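Local coordinates for xyloglucan-specific endo-beta-1,4-glucanase BoGH9A (Bacteroides ovatus, PDB 6DHT), which cleaves the beta-1,4-glucan backbone of xyloglucan at internal linkages, releasing xyloglucan oligosaccharides, at residues Ile416-Gly429 and Asn466-Ala479. Residues are numbered along the deposited sequence; the frame is centred on the assembly and turned at random.
Sequences IEGAEQTPFHAPYG and NAYRNMDYILGRNA
Arg469, reaching from helix 461-474 along the loop 416-429, is a worked example of how one long side chain can secure an irregular segment to a helix. Its CB packs on Ala426 CB at 3.8 Å and, like CG and CD after it, lies beside the carbonyl oxygen of His425. NE passes the imidazole, 3.7 Å from His425 CD2. The chain is fully extended from CG to NE (chi2 173°, chi3 180°), which carries the guanidinium out to Glu420, where CZ comes within 3.7 Å of Glu420 CG and both terminal nitrogens lie close to that same carbon. NH2 forms a salt bridge to Glu420 OE2 at 2.9 Å, meeting it on the anti side and somewhat out of the carboxylate plane, and OE2 in turn lies close to the guanidinium plane; NH1 bonds back to Asn466 OD1 from above the amide plane. NE has a second acid, Glu30 of the N-terminal Ig-like domain. With an alanine in its place, Glu420 and Glu30 would probably lose their shared counter-charge and the His425 ring one of its neighbours.

The next residue, Asn470, accepts the backbone N-H of Tyr428 at its OD1, 3.1 Å away, and Asn470 ND2 is hydrogen-bonded to Gln447 of helix 439-458. Tyr428, its CG anti to the backbone N (chi1 175°), drives its ring edge into the face of Tyr473, a T-shaped pair with centroids 5.1 Å apart. A water links Tyr473 OH to Gly429 O. Beyond the helix, Arg477 NE donates to Phe424 O at 3.0 Å, Arg477 NH1 forms a salt bridge with Asp472 OD2, and Asn478 CA sits over the Phe424 ring in a CH-pi contact. With Phe424 also touching Val34, the arrangement is an interdomain seam, where an inter-helix loop of the (alpha/alpha)6 barrel of family 9 glycoside hydrolases packs between a barrel helix and the Ig-like domain.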
# COMPACT_ATOMS: atom_id res chain seq x y z
N ILE A 416 -19.00 -8.28 -1.38
CA ILE A 416 -18.96 -9.38 -2.34
C ILE A 416 -20.32 -9.64 -2.99
O ILE A 416 -20.43 -10.43 -3.93
CB ILE A 416 -18.44 -10.70 -1.74
CG1 ILE A 416 -19.36 -11.24 -0.65
CG2 ILE A 416 -17.02 -10.51 -1.19
CD1 ILE A 416 -19.06 -12.64 -0.25
N GLU A 417 -21.33 -8.92 -2.52
CA GLU A 417 -22.68 -9.13 -3.02
C GLU A 417 -22.72 -8.82 -4.51
O GLU A 417 -22.41 -7.71 -4.92
CB GLU A 417 -23.66 -8.22 -2.27
CG GLU A 417 -25.10 -8.67 -2.35
CD GLU A 417 -25.96 -8.03 -1.26
OE1 GLU A 417 -25.90 -6.79 -1.10
OE2 GLU A 417 -26.67 -8.79 -0.57
N GLY A 418 -23.04 -9.83 -5.32
CA GLY A 418 -23.22 -9.62 -6.75
C GLY A 418 -21.94 -9.60 -7.55
O GLY A 418 -21.96 -9.36 -8.76
N ALA A 419 -20.81 -9.84 -6.90
CA ALA A 419 -19.52 -9.75 -7.58
C ALA A 419 -19.43 -10.68 -8.80
O ALA A 419 -18.76 -10.34 -9.76
CB ALA A 419 -18.37 -10.03 -6.59
N GLU A 420 -20.09 -11.83 -8.76
CA GLU A 420 -20.01 -12.78 -9.87
C GLU A 420 -20.79 -12.37 -11.12
O GLU A 420 -20.62 -12.98 -12.19
CB GLU A 420 -20.46 -14.16 -9.42
CG GLU A 420 -19.46 -14.78 -8.48
CD GLU A 420 -19.78 -16.22 -8.12
OE1 GLU A 420 -20.88 -16.70 -8.48
OE2 GLU A 420 -18.93 -16.86 -7.46
N GLN A 421 -21.65 -11.37 -10.98
CA GLN A 421 -22.44 -10.87 -12.10
C GLN A 421 -21.88 -9.58 -12.68
O GLN A 421 -22.41 -9.04 -13.66
CB GLN A 421 -23.89 -10.63 -11.67
CG GLN A 421 -24.73 -11.88 -11.56
CD GLN A 421 -24.36 -12.72 -10.38
OE1 GLN A 421 -24.51 -12.30 -9.23
NE2 GLN A 421 -23.85 -13.91 -10.65
N THR A 422 -20.82 -9.04 -12.08
CA THR A 422 -20.21 -7.82 -12.59
C THR A 422 -19.54 -8.06 -13.96
O THR A 422 -19.07 -9.17 -14.24
CB THR A 422 -19.19 -7.22 -11.59
OG1 THR A 422 -18.14 -8.16 -11.33
CG2 THR A 422 -19.88 -6.82 -10.29
N PRO A 423 -19.47 -7.01 -14.79
CA PRO A 423 -18.78 -7.13 -16.07
C PRO A 423 -17.35 -7.65 -15.98
O PRO A 423 -16.96 -8.51 -16.77
CB PRO A 423 -18.81 -5.71 -16.62
CG PRO A 423 -20.04 -5.12 -16.05
CD PRO A 423 -20.15 -5.72 -14.65
N PHE A 424 -16.60 -7.21 -14.97
CA PHE A 424 -15.20 -7.63 -14.85
C PHE A 424 -14.99 -8.68 -13.76
O PHE A 424 -13.85 -9.02 -13.45
CB PHE A 424 -14.29 -6.42 -14.70
CG PHE A 424 -14.12 -5.65 -15.98
CD1 PHE A 424 -13.36 -6.17 -17.00
CD2 PHE A 424 -14.70 -4.42 -16.14
CE1 PHE A 424 -13.23 -5.51 -18.20
CE2 PHE A 424 -14.56 -3.74 -17.35
CZ PHE A 424 -13.81 -4.29 -18.35
N HIS A 425 -16.09 -9.23 -13.25
CA HIS A 425 -16.06 -10.37 -12.34
C HIS A 425 -15.22 -10.08 -11.07
O HIS A 425 -14.35 -10.87 -10.70
CB HIS A 425 -15.57 -11.64 -13.04
CG HIS A 425 -16.16 -12.90 -12.49
ND1 HIS A 425 -17.45 -13.30 -12.79
CD2 HIS A 425 -15.65 -13.83 -11.66
CE1 HIS A 425 -17.70 -14.44 -12.16
NE2 HIS A 425 -16.63 -14.78 -11.47
N ALA A 426 -15.46 -8.95 -10.44
CA ALA A 426 -14.75 -8.58 -9.19
C ALA A 426 -15.61 -7.67 -8.36
O ALA A 426 -16.43 -6.93 -8.86
CB ALA A 426 -13.41 -7.89 -9.47
N PRO A 427 -15.39 -7.67 -7.03
CA PRO A 427 -16.16 -6.74 -6.21
C PRO A 427 -15.90 -5.28 -6.56
O PRO A 427 -16.80 -4.44 -6.50
CB PRO A 427 -15.67 -7.03 -4.79
CG PRO A 427 -15.03 -8.32 -4.82
CD PRO A 427 -14.62 -8.64 -6.22
N TYR A 428 -14.65 -4.98 -6.91
CA TYR A 428 -14.25 -3.64 -7.29
C TYR A 428 -14.45 -3.38 -8.79
O TYR A 428 -14.12 -4.22 -9.61
CB TYR A 428 -12.77 -3.43 -6.93
CG TYR A 428 -12.28 -2.08 -7.41
CD1 TYR A 428 -12.47 -0.93 -6.65
CD2 TYR A 428 -11.67 -1.93 -8.65
CE1 TYR A 428 -12.05 0.30 -7.09
CE2 TYR A 428 -11.24 -0.69 -9.09
CZ TYR A 428 -11.45 0.43 -8.32
OH TYR A 428 -11.02 1.68 -8.74
N GLY A 429 -15.00 -2.21 -9.12
CA GLY A 429 -14.92 -1.69 -10.47
C GLY A 429 -16.23 -1.53 -11.20
O GLY A 429 -16.20 -1.21 -12.37
N ASN A 466 -12.74 -13.62 -3.68
CA ASN A 466 -12.99 -12.26 -4.07
C ASN A 466 -11.77 -11.33 -3.96
O ASN A 466 -11.63 -10.37 -4.73
CB ASN A 466 -14.22 -11.72 -3.32
CG ASN A 466 -15.52 -12.15 -3.99
OD1 ASN A 466 -15.92 -11.54 -4.97
ND2 ASN A 466 -16.15 -13.18 -3.47
N ALA A 467 -10.86 -11.63 -3.04
CA ALA A 467 -9.62 -10.89 -2.93
C ALA A 467 -8.77 -11.11 -4.17
O ALA A 467 -8.21 -10.16 -4.72
CB ALA A 467 -8.87 -11.27 -1.68
N TYR A 468 -8.68 -12.34 -4.65
CA TYR A 468 -7.95 -12.62 -5.90
C TYR A 468 -8.60 -11.93 -7.09
O TYR A 468 -7.91 -11.47 -7.98
CB TYR A 468 -7.81 -14.13 -6.18
CG TYR A 468 -6.81 -14.86 -5.32
CD1 TYR A 468 -5.44 -14.82 -5.60
CD2 TYR A 468 -7.23 -15.69 -4.29
CE1 TYR A 468 -4.51 -15.54 -4.83
CE2 TYR A 468 -6.30 -16.38 -3.51
CZ TYR A 468 -4.96 -16.32 -3.80
OH TYR A 468 -4.07 -17.04 -3.01
N ARG A 469 -9.93 -11.81 -7.09
CA ARG A 469 -10.61 -11.12 -8.20
C ARG A 469 -10.17 -9.66 -8.29
O ARG A 469 -9.95 -9.13 -9.38
CB ARG A 469 -12.13 -11.21 -8.06
CG ARG A 469 -12.69 -12.59 -8.26
CD ARG A 469 -14.18 -12.68 -7.94
NE ARG A 469 -14.70 -14.03 -8.14
CZ ARG A 469 -15.86 -14.46 -7.63
NH1 ARG A 469 -16.62 -13.66 -6.90
NH2 ARG A 469 -16.26 -15.69 -7.86
N ASN A 470 -10.06 -8.99 -7.15
CA ASN A 470 -9.63 -7.60 -7.14
C ASN A 470 -8.18 -7.47 -7.59
O ASN A 470 -7.82 -6.50 -8.27
CB ASN A 470 -9.79 -6.96 -5.75
CG ASN A 470 -11.17 -6.40 -5.53
OD1 ASN A 470 -12.09 -6.67 -6.29
ND2 ASN A 470 -11.34 -5.64 -4.45
N MET A 471 -7.34 -8.43 -7.21
CA MET A 471 -5.98 -8.45 -7.75
C MET A 471 -5.96 -8.62 -9.29
O MET A 471 -5.20 -7.93 -9.98
CB MET A 471 -5.09 -9.50 -7.05
CG MET A 471 -3.66 -9.51 -7.54
SD MET A 471 -2.79 -7.90 -7.30
CE MET A 471 -2.42 -8.14 -5.60
N ASP A 472 -6.78 -9.52 -9.81
CA ASP A 472 -6.87 -9.70 -11.25
C ASP A 472 -7.21 -8.37 -11.93
O ASP A 472 -6.70 -8.08 -13.03
CB ASP A 472 -7.95 -10.71 -11.60
CG ASP A 472 -7.50 -12.16 -11.43
OD1 ASP A 472 -6.44 -12.48 -10.86
OD2 ASP A 472 -8.25 -13.04 -11.92
N TYR A 473 -8.09 -7.59 -11.32
CA TYR A 473 -8.49 -6.30 -11.87
C TYR A 473 -7.28 -5.40 -12.06
O TYR A 473 -7.09 -4.83 -13.15
CB TYR A 473 -9.55 -5.59 -11.00
CG TYR A 473 -10.10 -4.34 -11.63
CD1 TYR A 473 -9.40 -3.15 -11.58
CD2 TYR A 473 -11.31 -4.36 -12.30
CE1 TYR A 473 -9.88 -2.00 -12.18
CE2 TYR A 473 -11.79 -3.21 -12.89
CZ TYR A 473 -11.08 -2.04 -12.81
OH TYR A 473 -11.56 -0.90 -13.44
N ILE A 474 -6.45 -5.18 -11.05
CA ILE A 474 -5.35 -4.27 -11.27
C ILE A 474 -4.28 -4.83 -12.18
O ILE A 474 -3.50 -4.04 -12.72
CB ILE A 474 -4.69 -3.74 -10.00
CG1 ILE A 474 -3.93 -4.85 -9.32
CG2 ILE A 474 -5.71 -3.02 -9.06
CD1 ILE A 474 -2.84 -4.31 -8.45
N LEU A 475 -4.22 -6.15 -12.35
CA LEU A 475 -3.21 -6.78 -13.20
C LEU A 475 -3.64 -6.94 -14.67
O LEU A 475 -2.93 -7.57 -15.44
CB LEU A 475 -2.74 -8.10 -12.57
CG LEU A 475 -2.10 -7.96 -11.19
CD1 LEU A 475 -1.82 -9.35 -10.67
CD2 LEU A 475 -0.85 -7.11 -11.24
N GLY A 476 -4.79 -6.38 -15.02
CA GLY A 476 -5.17 -6.28 -16.42
C GLY A 476 -6.62 -6.54 -16.74
O GLY A 476 -7.08 -6.23 -17.86
N ARG A 477 -7.36 -7.15 -15.83
CA ARG A 477 -8.75 -7.49 -16.13
C ARG A 477 -9.65 -6.30 -15.83
O ARG A 477 -10.37 -6.29 -14.83
CB ARG A 477 -9.20 -8.75 -15.38
CG ARG A 477 -10.52 -9.24 -15.93
CD ARG A 477 -10.88 -10.57 -15.37
NE ARG A 477 -11.32 -10.44 -13.99
CZ ARG A 477 -11.20 -11.38 -13.07
NH1 ARG A 477 -10.59 -12.51 -13.38
NH2 ARG A 477 -11.63 -11.17 -11.83
N ASN A 478 -9.61 -5.30 -16.71
CA ASN A 478 -10.25 -4.03 -16.44
C ASN A 478 -10.58 -3.28 -17.75
O ASN A 478 -10.31 -3.79 -18.86
CB ASN A 478 -9.33 -3.20 -15.52
CG ASN A 478 -8.00 -2.88 -16.18
OD1 ASN A 478 -7.96 -2.36 -17.30
ND2 ASN A 478 -6.90 -3.22 -15.52
N ALA A 479 -11.13 -2.08 -17.62
CA ALA A 479 -11.64 -1.33 -18.77
C ALA A 479 -10.58 -0.72 -19.68
O ALA A 479 -10.91 -0.32 -20.81
CB ALA A 479 -12.53 -0.25 -18.28
O HOH W 1 -14.12 -1.16 -14.17